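PDB 3RIQ: tailspike protein from Siphovirus 9NA, which probably recognises the lipopolysaccharide receptor on Salmonella and cleaves its O-antigen as a trimeric endorhamnosidase built on a right-handed beta-helix. Local coordinates for residues L74-V80 with A153-I157; N100-V104 with I273-Y277; D119-N125 with K213-G217; A163-Y168 with F184-G190. All blocks are in the same frame, centred on the assembly; numbering follows the deposited sequence.

Interaction 1: L74-V80 with A153-I157; sequences LGSGSKV and ANNII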
loop_
_atom_site.group_PDB
_atom_site.type_symbol
_atom_site.label_atom_id
_atom_site.label_comp_id
_atom_site.label_asym_id
_atom_site.label_seq_id
_atom_site.Cartn_x
_atom_site.Cartn_y
_atom_site.Cartn_z
ATOM N N LEU A 74 38.079 -11.064 2.893
ATOM C CA LEU A 74 37.116 -11.727 3.744
ATOM C C LEU A 74 36.418 -12.762 2.907
ATOM O O LEU A 74 35.952 -12.443 1.812
ATOM C CB LEU A 74 36.102 -10.680 4.290
ATOM C CG LEU A 74 35.091 -11.196 5.310
ATOM C CD1 LEU A 74 35.832 -11.834 6.515
ATOM C CD2 LEU A 74 34.157 -10.034 5.805
ATOM N N GLY A 75 36.352 -14.005 3.379
ATOM C CA GLY A 75 35.852 -15.110 2.551
ATOM C C GLY A 75 34.358 -15.027 2.266
ATOM O O GLY A 75 33.585 -14.629 3.127
ATOM N N SER A 76 33.957 -15.441 1.065
ATOM C CA SER A 76 32.528 -15.507 0.709
ATOM C C SER A 76 31.743 -16.387 1.685
ATOM O O SER A 76 32.196 -17.492 2.047
ATOM C CB SER A 76 32.356 -16.016 -0.728
ATOM O OG SER A 76 33.072 -15.153 -1.591
ATOM N N GLY A 77 30.592 -15.869 2.151
ATOM C CA GLY A 77 29.799 -16.586 3.140
ATOM C C GLY A 77 30.050 -16.141 4.580
ATOM O O GLY A 77 29.391 -16.648 5.499
ATOM N N SER A 78 31.010 -15.231 4.800
ATOM C CA SER A 78 31.243 -14.656 6.143
ATOM C C SER A 78 30.032 -13.842 6.620
ATOM O O SER A 78 29.182 -13.389 5.814
ATOM C CB SER A 78 32.472 -13.725 6.155
ATOM O OG SER A 78 33.644 -14.497 5.879
ATOM N N LYS A 79 29.939 -13.703 7.938
ATOM C CA LYS A 79 28.917 -12.875 8.556
ATOM C C LYS A 79 29.552 -11.962 9.588
ATOM O O LYS A 79 30.445 -12.414 10.326
ATOM C CB LYS A 79 27.827 -13.737 9.218
ATOM C CG LYS A 79 26.620 -12.950 9.737
ATOM C CD LYS A 79 25.580 -13.898 10.349
ATOM C CE LYS A 79 24.807 -14.670 9.258
ATOM N NZ LYS A 79 23.910 -15.768 9.825
ATOM N N VAL A 80 29.107 -10.706 9.642
ATOM C CA VAL A 80 29.635 -9.722 10.581
ATOM C C VAL A 80 28.471 -9.260 11.454
ATOM O O VAL A 80 27.459 -8.694 10.955
ATOM C CB VAL A 80 30.306 -8.530 9.825
ATOM C CG1 VAL A 80 30.952 -7.556 10.822
ATOM C CG2 VAL A 80 31.370 -9.050 8.837
ATOM N N ALA A 153 34.814 -8.185 -1.591
ATOM C CA ALA A 153 34.203 -9.343 -0.939
ATOM C C ALA A 153 32.870 -9.657 -1.597
ATOM O O ALA A 153 32.167 -8.729 -2.040
ATOM C CB ALA A 153 34.030 -9.073 0.574
ATOM N N ASN A 154 32.534 -10.952 -1.657
ATOM C CA ASN A 154 31.276 -11.404 -2.232
ATOM C C ASN A 154 30.515 -12.167 -1.185
ATOM O O ASN A 154 31.103 -12.942 -0.412
ATOM C CB ASN A 154 31.502 -12.297 -3.455
ATOM C CG ASN A 154 32.006 -11.544 -4.670
ATOM O OD1 ASN A 154 31.680 -10.382 -4.908
ATOM N ND2 ASN A 154 32.813 -12.235 -5.467
ATOM N N ASN A 155 29.211 -11.931 -1.131
ATOM C CA ASN A 155 28.309 -12.773 -0.312
ATOM C C ASN A 155 28.620 -12.684 1.184
ATOM O O ASN A 155 28.936 -13.698 1.836
ATOM C CB ASN A 155 28.298 -14.245 -0.753
ATOM C CG ASN A 155 27.116 -14.966 -0.202
ATOM O OD1 ASN A 155 26.099 -14.332 0.129
ATOM N ND2 ASN A 155 27.229 -16.287 -0.049
ATOM N N ILE A 156 28.513 -11.484 1.719
ATOM C CA ILE A 156 28.753 -11.209 3.162
ATOM C C ILE A 156 27.490 -10.665 3.742
ATOM O O ILE A 156 26.832 -9.793 3.131
ATOM C CB ILE A 156 29.898 -10.165 3.384
ATOM C CG1 ILE A 156 31.102 -10.464 2.466
ATOM C CG2 ILE A 156 30.243 -10.108 4.883
ATOM C CD1 ILE A 156 31.874 -11.757 2.775
ATOM N N ILE A 157 27.124 -11.157 4.925
ATOM C CA ILE A 157 25.948 -10.600 5.602
ATOM C C ILE A 157 26.394 -9.797 6.812
ATOM O O ILE A 157 27.168 -10.303 7.622
ATOM C CB ILE A 157 24.939 -11.752 6.032
ATOM C CG1 ILE A 157 24.510 -12.588 4.805
ATOM C CG2 ILE A 157 23.722 -11.150 6.781
ATOM C CD1 ILE A 157 23.637 -13.777 5.156
HETATM O O HOH W 1 34.531 -12.789 -0.685
HETATM O O HOH W 2 33.129 -15.200 -4.574
HETATM O O HOH W 3 27.147 -14.584 3.940
#
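The carbonyl oxygen of N155 accepts two hydrogen bonds, one from G77 N at 2.7 Å and one from a water that gives its other proton to S78 O. The G77 donor stands 25° out of the carbonyl plane. This is a corner between successive coils of the right-handed parallel beta-helix, and past it the chains settle into a parallel ladder: I157 N donates to S78 O, and I157 O receives V80 N at 2.8 Å. K79 pairs with I157, their side chains on the same face, where K79 packs on I81 and I157 on H160, both of the second subunit. Ahead of the ladder, G75 to S78 form a type II turn closed at G75 O, which takes both S78 N and, at 2.8 Å, S78 OG; chi1 of -65° brings that hydroxyl back over the turn, where L55 N also bonds to it. I156 fills the inner side of the corner. Its CG2 rests on L74 CD2 at 4.0 Å and also meets V80 CG2, while CD1 runs under the turn toward S78 CB. The outer side is wetter: two waters link S76 OG to N154, one through the backbone N and one through ND2. The N155 amide instead turns to R182 and E162 of the second subunit. Deep under the turn, I156 CD1 approaches G75 O to 3.4 Å.

Interaction 2: N100-V104 with I273-Y277; sequences NGNWV and IQCYY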
loop_
_atom_site.group_PDB
_atom_site.type_symbol
_atom_site.label_atom_id
_atom_site.label_comp_id
_atom_site.label_asym_id
_atom_site.label_seq_id
_atom_site.Cartn_x
_atom_site.Cartn_y
_atom_site.Cartn_z
ATOM N N ASN A 100 11.415 22.805 18.369
ATOM C CA ASN A 100 10.168 22.115 17.994
ATOM C C ASN A 100 10.413 21.072 16.914
ATOM O O ASN A 100 9.467 20.462 16.437
ATOM C CB ASN A 100 9.114 23.106 17.473
ATOM C CG ASN A 100 8.675 24.125 18.527
ATOM O OD1 ASN A 100 8.580 25.324 18.234
ATOM N ND2 ASN A 100 8.426 23.660 19.759
ATOM N N GLY A 101 11.667 20.895 16.505
ATOM C CA GLY A 101 11.980 19.966 15.419
ATOM C C GLY A 101 11.659 20.504 14.022
ATOM O O GLY A 101 11.532 19.707 13.049
ATOM N N ASN A 102 11.534 21.834 13.899
ATOM C CA ASN A 102 11.315 22.471 12.580
ATOM C C ASN A 102 12.600 23.019 11.961
ATOM O O ASN A 102 13.557 23.345 12.683
ATOM C CB ASN A 102 10.305 23.625 12.694
ATOM C CG ASN A 102 8.890 23.141 12.942
ATOM O OD1 ASN A 102 8.173 23.675 13.809
ATOM N ND2 ASN A 102 8.469 22.133 12.188
ATOM N N TRP A 103 12.626 23.127 10.634
ATOM C CA TRP A 103 13.803 23.666 9.941
ATOM C C TRP A 103 14.152 25.058 10.432
ATOM O O TRP A 103 13.258 25.920 10.626
ATOM C CB TRP A 103 13.563 23.753 8.435
ATOM C CG TRP A 103 13.518 22.423 7.738
ATOM C CD1 TRP A 103 12.389 21.734 7.324
ATOM C CD2 TRP A 103 14.637 21.608 7.365
ATOM N NE1 TRP A 103 12.752 20.554 6.700
ATOM C CE2 TRP A 103 14.119 20.445 6.718
ATOM C CE3 TRP A 103 16.024 21.742 7.505
ATOM C CZ2 TRP A 103 14.950 19.412 6.227
ATOM C CZ3 TRP A 103 16.845 20.731 7.002
ATOM C CH2 TRP A 103 16.305 19.585 6.361
ATOM N N VAL A 104 15.457 25.277 10.581
ATOM C CA VAL A 104 16.057 26.598 10.772
ATOM C C VAL A 104 16.790 26.930 9.472
ATOM O O VAL A 104 17.640 26.156 9.019
ATOM C CB VAL A 104 17.066 26.615 11.948
ATOM C CG1 VAL A 104 17.815 27.975 12.016
ATOM C CG2 VAL A 104 16.343 26.301 13.277
ATOM N N ILE A 273 12.579 11.196 6.536
ATOM C CA ILE A 273 12.151 12.321 7.375
ATOM C C ILE A 273 13.193 13.439 7.360
ATOM O O ILE A 273 14.309 13.232 7.818
ATOM C CB ILE A 273 11.963 11.835 8.839
ATOM C CG1 ILE A 273 10.838 10.760 8.914
ATOM C CG2 ILE A 273 11.685 13.047 9.780
ATOM C CD1 ILE A 273 10.754 9.960 10.272
ATOM N N GLN A 274 12.828 14.618 6.843
ATOM C CA GLN A 274 13.662 15.834 6.928
ATOM C C GLN A 274 15.086 15.665 6.402
ATOM O O GLN A 274 16.038 16.153 7.017
ATOM C CB GLN A 274 13.668 16.399 8.346
ATOM C CG GLN A 274 12.279 16.901 8.756
ATOM C CD GLN A 274 12.276 17.445 10.177
ATOM O OE1 GLN A 274 12.825 16.821 11.119
ATOM N NE2 GLN A 274 11.671 18.609 10.352
ATOM N N CYS A 275 15.255 15.004 5.254
ATOM C CA CYS A 275 16.586 15.082 4.584
ATOM C C CYS A 275 16.761 16.487 3.980
ATOM O O CYS A 275 15.775 17.214 3.773
ATOM C CB CYS A 275 16.758 14.001 3.520
ATOM S SG CYS A 275 15.562 14.103 2.146
ATOM N N TYR A 276 18.007 16.886 3.750
ATOM C CA TYR A 276 18.251 18.240 3.255
ATOM C C TYR A 276 18.095 18.352 1.743
ATOM O O TYR A 276 17.752 19.437 1.233
ATOM C CB TYR A 276 19.618 18.744 3.715
ATOM C CG TYR A 276 19.820 20.229 3.544
ATOM C CD1 TYR A 276 18.944 21.170 4.135
ATOM C CD2 TYR A 276 20.915 20.714 2.833
ATOM C CE1 TYR A 276 19.167 22.567 4.006
ATOM C CE2 TYR A 276 21.155 22.076 2.718
ATOM C CZ TYR A 276 20.255 23.007 3.290
ATOM O OH TYR A 276 20.481 24.382 3.167
ATOM N N TYR A 277 18.317 17.242 1.018
ATOM C CA TYR A 277 17.968 17.227 -0.391
ATOM C C TYR A 277 16.677 16.416 -0.617
ATOM O O TYR A 277 15.645 16.756 -0.007
ATOM C CB TYR A 277 19.178 16.856 -1.250
ATOM C CG TYR A 277 20.136 18.039 -1.363
ATOM C CD1 TYR A 277 19.989 18.962 -2.412
ATOM C CD2 TYR A 277 21.102 18.298 -0.390
ATOM C CE1 TYR A 277 20.847 20.064 -2.532
ATOM C CE2 TYR A 277 21.959 19.387 -0.489
ATOM C CZ TYR A 277 21.832 20.278 -1.550
ATOM O OH TYR A 277 22.685 21.375 -1.640
#
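The backbones stay well apart, W103 CA and Q274 CA lying 8.4 Å from each other, and no main-chain bond joins them. Here the beta-helix strand 266-273 gives way to a loop, where Q274 adopts a left-handed helical conformation, and the distance to the loop 100-104 that precedes helix 107-112 is spanned by side chains reaching to each other and to backbone carbonyls. The Q274 chain runs extended beyond CG and offers NE2 to G101 O at 2.9 Å, in a nearly straight bond (176°) with the acceptor in the amide plane. D319 OD2 takes a bond from the same nitrogen and R242 NE donates to Q274 OE1, which together should fix the amide's rotation. Beneath it lies the W103 indole, with Q274 NE2 over one face and Q274 CB 3.9 Å from W103 CZ2. The indole pushes its six-membered ring toward the other loop: C275 O sits at the ring edge, 3.4 Å from W103 CZ2, where a polarised aromatic C-H could suit a carbonyl. Along the same edge of the indole, NE1 donates to D319 O. Y276 meets the far rim obliquely, the two planes at 44°, and the closest atoms there are W103 CZ3 and Y276 CD1, 3.6 Å apart.

Interaction 3: D119-N125 with K213-G217; sequences DKGYKPN and KYGSG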
loop_
_atom_site.group_PDB
_atom_site.type_symbol
_atom_site.label_atom_id
_atom_site.label_comp_id
_atom_site.label_asym_id
_atom_site.label_seq_id
_atom_site.Cartn_x
_atom_site.Cartn_y
_atom_site.Cartn_z
ATOM N N ASP A 119 25.995 13.121 18.871
ATOM C CA ASP A 119 24.623 12.566 18.835
ATOM C C ASP A 119 23.770 12.977 17.634
ATOM O O ASP A 119 22.837 12.255 17.278
ATOM C CB ASP A 119 23.858 12.851 20.146
ATOM C CG ASP A 119 23.664 14.360 20.412
ATOM O OD1 ASP A 119 24.561 15.157 20.070
ATOM O OD2 ASP A 119 22.603 14.771 20.956
ATOM N N LYS A 120 24.025 14.154 17.057
ATOM C CA LYS A 120 23.098 14.676 16.036
ATOM C C LYS A 120 23.807 15.740 15.192
ATOM O O LYS A 120 24.917 16.211 15.543
ATOM C CB LYS A 120 21.821 15.265 16.682
ATOM C CG LYS A 120 22.052 16.526 17.463
ATOM C CD LYS A 120 20.850 16.819 18.355
ATOM C CE LYS A 120 20.902 18.237 18.883
ATOM N NZ LYS A 120 19.941 18.406 20.033
ATOM N N GLY A 121 23.144 16.167 14.126
ATOM C CA GLY A 121 23.778 17.020 13.118
ATOM C C GLY A 121 24.744 16.221 12.262
ATOM O O GLY A 121 25.027 15.064 12.547
ATOM N N TYR A 122 25.219 16.846 11.197
ATOM C CA TYR A 122 26.229 16.222 10.317
ATOM C C TYR A 122 27.357 17.204 10.027
ATOM O O TYR A 122 27.206 18.417 10.216
ATOM C CB TYR A 122 25.567 15.711 9.011
ATOM C CG TYR A 122 24.965 16.811 8.166
ATOM C CD1 TYR A 122 25.761 17.536 7.268
ATOM C CD2 TYR A 122 23.593 17.118 8.257
ATOM C CE1 TYR A 122 25.215 18.572 6.472
ATOM C CE2 TYR A 122 23.039 18.162 7.491
ATOM C CZ TYR A 122 23.855 18.882 6.603
ATOM O OH TYR A 122 23.305 19.888 5.842
ATOM N N LYS A 123 28.484 16.689 9.552
ATOM C CA LYS A 123 29.631 17.566 9.272
ATOM C C LYS A 123 29.357 18.529 8.101
ATOM O O LYS A 123 28.939 18.122 7.031
ATOM C CB LYS A 123 30.922 16.777 9.015
ATOM C CG LYS A 123 30.838 15.735 7.921
ATOM C CD LYS A 123 32.099 15.732 7.049
ATOM C CE LYS A 123 32.119 14.473 6.220
ATOM N NZ LYS A 123 33.353 14.386 5.343
ATOM N N PRO A 124 29.612 19.817 8.304
ATOM C CA PRO A 124 29.421 20.775 7.225
ATOM C C PRO A 124 30.287 20.460 6.029
ATOM O O PRO A 124 31.425 19.978 6.184
ATOM C CB PRO A 124 29.893 22.095 7.832
ATOM C CG PRO A 124 29.791 21.934 9.233
ATOM C CD PRO A 124 30.007 20.468 9.558
ATOM N N ASN A 125 29.745 20.716 4.846
ATOM C CA ASN A 125 30.410 20.365 3.589
ATOM C C ASN A 125 29.930 21.234 2.430
ATOM O O ASN A 125 29.110 22.133 2.637
ATOM C CB ASN A 125 30.190 18.901 3.245
ATOM C CG ASN A 125 28.756 18.602 2.899
ATOM O OD1 ASN A 125 28.366 18.580 1.720
ATOM N ND2 ASN A 125 27.943 18.411 3.917
ATOM N N LYS A 213 20.606 7.618 10.552
ATOM C CA LYS A 213 20.382 8.993 11.005
ATOM C C LYS A 213 21.552 9.897 10.662
ATOM O O LYS A 213 22.723 9.506 10.823
ATOM C CB LYS A 213 20.212 9.014 12.529
ATOM C CG LYS A 213 19.190 8.020 13.037
ATOM C CD LYS A 213 19.002 8.138 14.568
ATOM C CE LYS A 213 18.020 7.064 15.035
ATOM N NZ LYS A 213 17.714 7.133 16.515
ATOM N N TYR A 214 21.248 11.110 10.204
ATOM C CA TYR A 214 22.294 12.120 9.929
ATOM C C TYR A 214 23.345 11.628 8.909
ATOM O O TYR A 214 22.988 10.935 7.959
ATOM C CB TYR A 214 22.903 12.712 11.225
ATOM C CG TYR A 214 21.845 13.380 12.083
ATOM C CD1 TYR A 214 21.360 14.658 11.753
ATOM C CD2 TYR A 214 21.301 12.738 13.208
ATOM C CE1 TYR A 214 20.351 15.284 12.518
ATOM C CE2 TYR A 214 20.287 13.353 14.011
ATOM C CZ TYR A 214 19.820 14.625 13.644
ATOM O OH TYR A 214 18.852 15.237 14.401
ATOM N N GLY A 215 24.608 12.031 9.084
ATOM C CA GLY A 215 25.602 11.908 8.003
ATOM C C GLY A 215 25.462 12.990 6.972
ATOM O O GLY A 215 24.360 13.511 6.740
ATOM N N SER A 216 26.574 13.380 6.361
ATOM C CA SER A 216 26.516 14.463 5.356
ATOM C C SER A 216 25.966 13.989 4.013
ATOM O O SER A 216 25.680 14.828 3.151
ATOM C CB SER A 216 27.912 15.106 5.144
ATOM O OG SER A 216 28.809 14.106 4.635
ATOM N N GLY A 217 25.866 12.664 3.826
ATOM C CA GLY A 217 25.493 12.074 2.540
ATOM C C GLY A 217 24.062 11.539 2.514
ATOM O O GLY A 217 23.148 12.110 3.138
HETATM O O HOH W 4 26.274 12.974 11.196
#
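The dense part of this contact centres on Y214 and S216. The Y214 ring lies under the K120-G121 peptide: G121 N sits 3.3 Å above the ring plane and K120 CA is over the same face, both displaced toward the rim, while Y214 CB touches G121 O at 3.4 Å. A chi1 of -59° puts CG beside the Y214 backbone nitrogen and lays the ring along the loop, its hydroxyl bonded to R242 NH1. Next to G121, Y122 packs against the other segment. Its CG takes the crowded position between the backbone N and the carbonyl carbon (chi1 63°), with Y122 CB 3.4 Å from G215 O and Y122 CD1 3.7 Å from S216 CA. S216 is also met by N125 ND2, which donates to K123 O at 3.3 Å while N125 OD1 accepts from N127 N, and by K123, which passes S216 OG on its way to a salt bridge with E188. No direct hydrogen bond crosses; one water donates to G121 O and accepts from G215 N. The solvent side is looser: K120 leads its amine away toward Y95, and D119 lies exposed. The contact lays a loop leading from strand 115-116 toward helix 137-140 over the end of beta-helix strand 211-214, which is paired with strands 184-194 and 238-241; from that strand K213 extends to D230 and D232 of the third subunit.

Interaction 4: A163-Y168 with F184-G190; sequences ATMGGY and FIAWESG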
loop_
_atom_site.group_PDB
_atom_site.type_symbol
_atom_site.label_atom_id
_atom_site.label_comp_id
_atom_site.label_asym_id
_atom_site.label_seq_id
_atom_site.Cartn_x
_atom_site.Cartn_y
_atom_site.Cartn_z
ATOM N N ALA A 163 26.686 2.738 14.285
ATOM C CA ALA A 163 27.746 3.737 14.050
ATOM C C ALA A 163 27.515 4.964 14.921
ATOM O O ALA A 163 26.371 5.337 15.180
ATOM C CB ALA A 163 27.739 4.182 12.583
ATOM N N THR A 164 28.605 5.612 15.294
ATOM C CA THR A 164 28.528 6.905 15.968
ATOM C C THR A 164 29.486 7.811 15.209
ATOM O O THR A 164 30.697 7.757 15.410
ATOM C CB THR A 164 28.900 6.807 17.463
ATOM O OG1 THR A 164 28.060 5.839 18.108
ATOM C CG2 THR A 164 28.710 8.173 18.174
ATOM N N MET A 165 28.926 8.600 14.297
ATOM C CA MET A 165 29.703 9.380 13.349
ATOM C C MET A 165 30.635 8.434 12.563
ATOM O O MET A 165 31.861 8.582 12.559
ATOM C CB MET A 165 30.478 10.522 14.057
ATOM C CG MET A 165 29.577 11.480 14.799
ATOM S SD MET A 165 28.478 12.422 13.717
ATOM C CE MET A 165 27.414 13.259 14.933
ATOM N N GLY A 166 30.022 7.446 11.898
ATOM C CA GLY A 166 30.746 6.405 11.184
ATOM C C GLY A 166 29.860 5.844 10.092
ATOM O O GLY A 166 28.680 6.198 9.944
ATOM N N GLY A 167 30.412 4.921 9.343
ATOM C CA GLY A 167 29.661 4.282 8.266
ATOM C C GLY A 167 30.405 3.147 7.632
ATOM O O GLY A 167 31.517 2.793 8.068
ATOM N N TYR A 168 29.808 2.610 6.576
ATOM C CA TYR A 168 30.255 1.380 5.944
ATOM C C TYR A 168 30.362 1.597 4.454
ATOM O O TYR A 168 29.384 1.998 3.783
ATOM C CB TYR A 168 29.288 0.209 6.233
ATOM C CG TYR A 168 29.226 -0.086 7.720
ATOM C CD1 TYR A 168 30.026 -1.082 8.291
ATOM C CD2 TYR A 168 28.382 0.654 8.564
ATOM C CE1 TYR A 168 29.986 -1.322 9.657
ATOM C CE2 TYR A 168 28.341 0.425 9.924
ATOM C CZ TYR A 168 29.153 -0.555 10.473
ATOM O OH TYR A 168 29.099 -0.810 11.821
ATOM N N PHE A 184 22.481 4.085 14.611
ATOM C CA PHE A 184 23.341 4.373 13.458
ATOM C C PHE A 184 23.321 5.871 13.140
ATOM O O PHE A 184 22.391 6.378 12.497
ATOM C CB PHE A 184 22.866 3.520 12.278
ATOM C CG PHE A 184 23.841 3.403 11.132
ATOM C CD1 PHE A 184 24.268 2.146 10.706
ATOM C CD2 PHE A 184 24.351 4.542 10.481
ATOM C CE1 PHE A 184 25.158 2.015 9.607
ATOM C CE2 PHE A 184 25.260 4.428 9.404
ATOM C CZ PHE A 184 25.660 3.172 8.948
ATOM N N ILE A 185 24.340 6.582 13.633
ATOM C CA ILE A 185 24.532 8.005 13.342
ATOM C C ILE A 185 25.651 8.047 12.303
ATOM O O ILE A 185 26.833 7.731 12.628
ATOM C CB ILE A 185 24.899 8.769 14.608
ATOM C CG1 ILE A 185 23.813 8.569 15.676
ATOM C CG2 ILE A 185 25.138 10.243 14.282
ATOM C CD1 ILE A 185 24.278 8.833 17.060
ATOM N N ALA A 186 25.298 8.354 11.051
ATOM C CA ALA A 186 26.227 8.254 9.926
ATOM C C ALA A 186 27.263 9.370 9.909
ATOM O O ALA A 186 27.122 10.392 10.618
ATOM C CB ALA A 186 25.408 8.249 8.614
ATOM N N TRP A 187 28.327 9.161 9.136
ATOM C CA TRP A 187 29.354 10.211 8.948
ATOM C C TRP A 187 29.172 10.921 7.577
ATOM O O TRP A 187 28.928 12.127 7.527
ATOM C CB TRP A 187 30.743 9.579 9.075
ATOM C CG TRP A 187 31.860 10.549 8.829
ATOM C CD1 TRP A 187 32.892 10.417 7.922
ATOM C CD2 TRP A 187 32.084 11.799 9.509
ATOM N NE1 TRP A 187 33.738 11.506 8.010
ATOM C CE2 TRP A 187 33.272 12.361 8.975
ATOM C CE3 TRP A 187 31.414 12.481 10.534
ATOM C CZ2 TRP A 187 33.793 13.589 9.422
ATOM C CZ3 TRP A 187 31.907 13.685 10.962
ATOM C CH2 TRP A 187 33.106 14.227 10.426
ATOM N N GLU A 188 29.247 10.146 6.498
ATOM C CA GLU A 188 29.007 10.618 5.143
ATOM C C GLU A 188 27.713 9.928 4.675
ATOM O O GLU A 188 26.659 10.125 5.303
ATOM C CB GLU A 188 30.253 10.369 4.260
ATOM C CG GLU A 188 31.386 11.280 4.685
ATOM C CD GLU A 188 32.748 10.925 4.130
ATOM O OE1 GLU A 188 33.449 11.871 3.728
ATOM O OE2 GLU A 188 33.147 9.734 4.151
ATOM N N SER A 189 27.754 9.156 3.601
ATOM C CA SER A 189 26.615 8.276 3.321
ATOM C C SER A 189 26.678 7.093 4.299
ATOM O O SER A 189 27.755 6.630 4.640
ATOM C CB SER A 189 26.627 7.823 1.871
ATOM O OG SER A 189 26.286 8.892 1.013
ATOM N N GLY A 190 25.529 6.618 4.770
ATOM C CA GLY A 190 25.559 5.547 5.798
ATOM C C GLY A 190 26.131 4.227 5.289
ATOM O O GLY A 190 27.107 3.688 5.856
HETATM O O HOH W 5 29.243 4.706 3.329
#
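With CG of F184 anti to its backbone nitrogen (chi1 -164°), the phenyl ring swings beneath A163, whose CB stands over the centre of the face, 4.0 Å from the ring centroid: a CH-pi contact. Y168 has its CG beside the backbone N instead (chi1 -62°), which carries its ring to F184 so that the two meet rim to rim, Y168 CE2 lying 3.6 Å from F184 CE1. These residues belong to neighbouring coils of the parallel beta-helix, and both coils turn a corner here. Before it, A163 and T164 pair in parallel with F184 and I185, I185 N donating to A163 O at 2.8 Å from well above the carbonyl plane. At the bend I185 O accepts from G166 N at 3.3 Å and, weakly, from M165 N; G166 O has a weak bond from W187 N and a CA-H contact from A186. Past the bend, Y168 N meets G190 O nearly along the C=O axis at 3.0 Å. Strand 166-168, already past its corner, lies at 93° to strand 184-186, which has yet to turn; the same two coils remain neighbours on both sides of the bend. On the side away from the F184 ring, the bend of M165 at chi2 brings CE to 3.8 Å from I185 CG2; nearer the backbone, M165 CB lies against W187 CE3. Two apolar clusters, A163 with F184 and Y168, and M165 with I185 and W187, thus flank backbone hydrogen bonds, two of them weak, that link the polar atoms of the bend.

Overall arrangement
Interactions 3 and 4 are continuous, their centres about 8 Å apart: strands 184-194 and 211-214 are neighbours in the beta-helix, with K213 O 2.8 Å from A186 N and S216 N 2.9 Å from W187 O, both probable hydrogen bonds. Interaction 2 adjoins interaction 3 through Y276 CD2 and Y122 OH, 3.9 Å apart, and R242 joins them by bonding both Q274 OE1 and Y214 OH. Interaction 1 lies toward the N-terminal end, its nearest atoms about 6 Å from interaction 4 but about 25 Å from interaction 2. Interactions 1 and 4 stack coils directly; interactions 2 and 3 hold two stretches of the excursion between strands 79-87 and 146-151 against the coils.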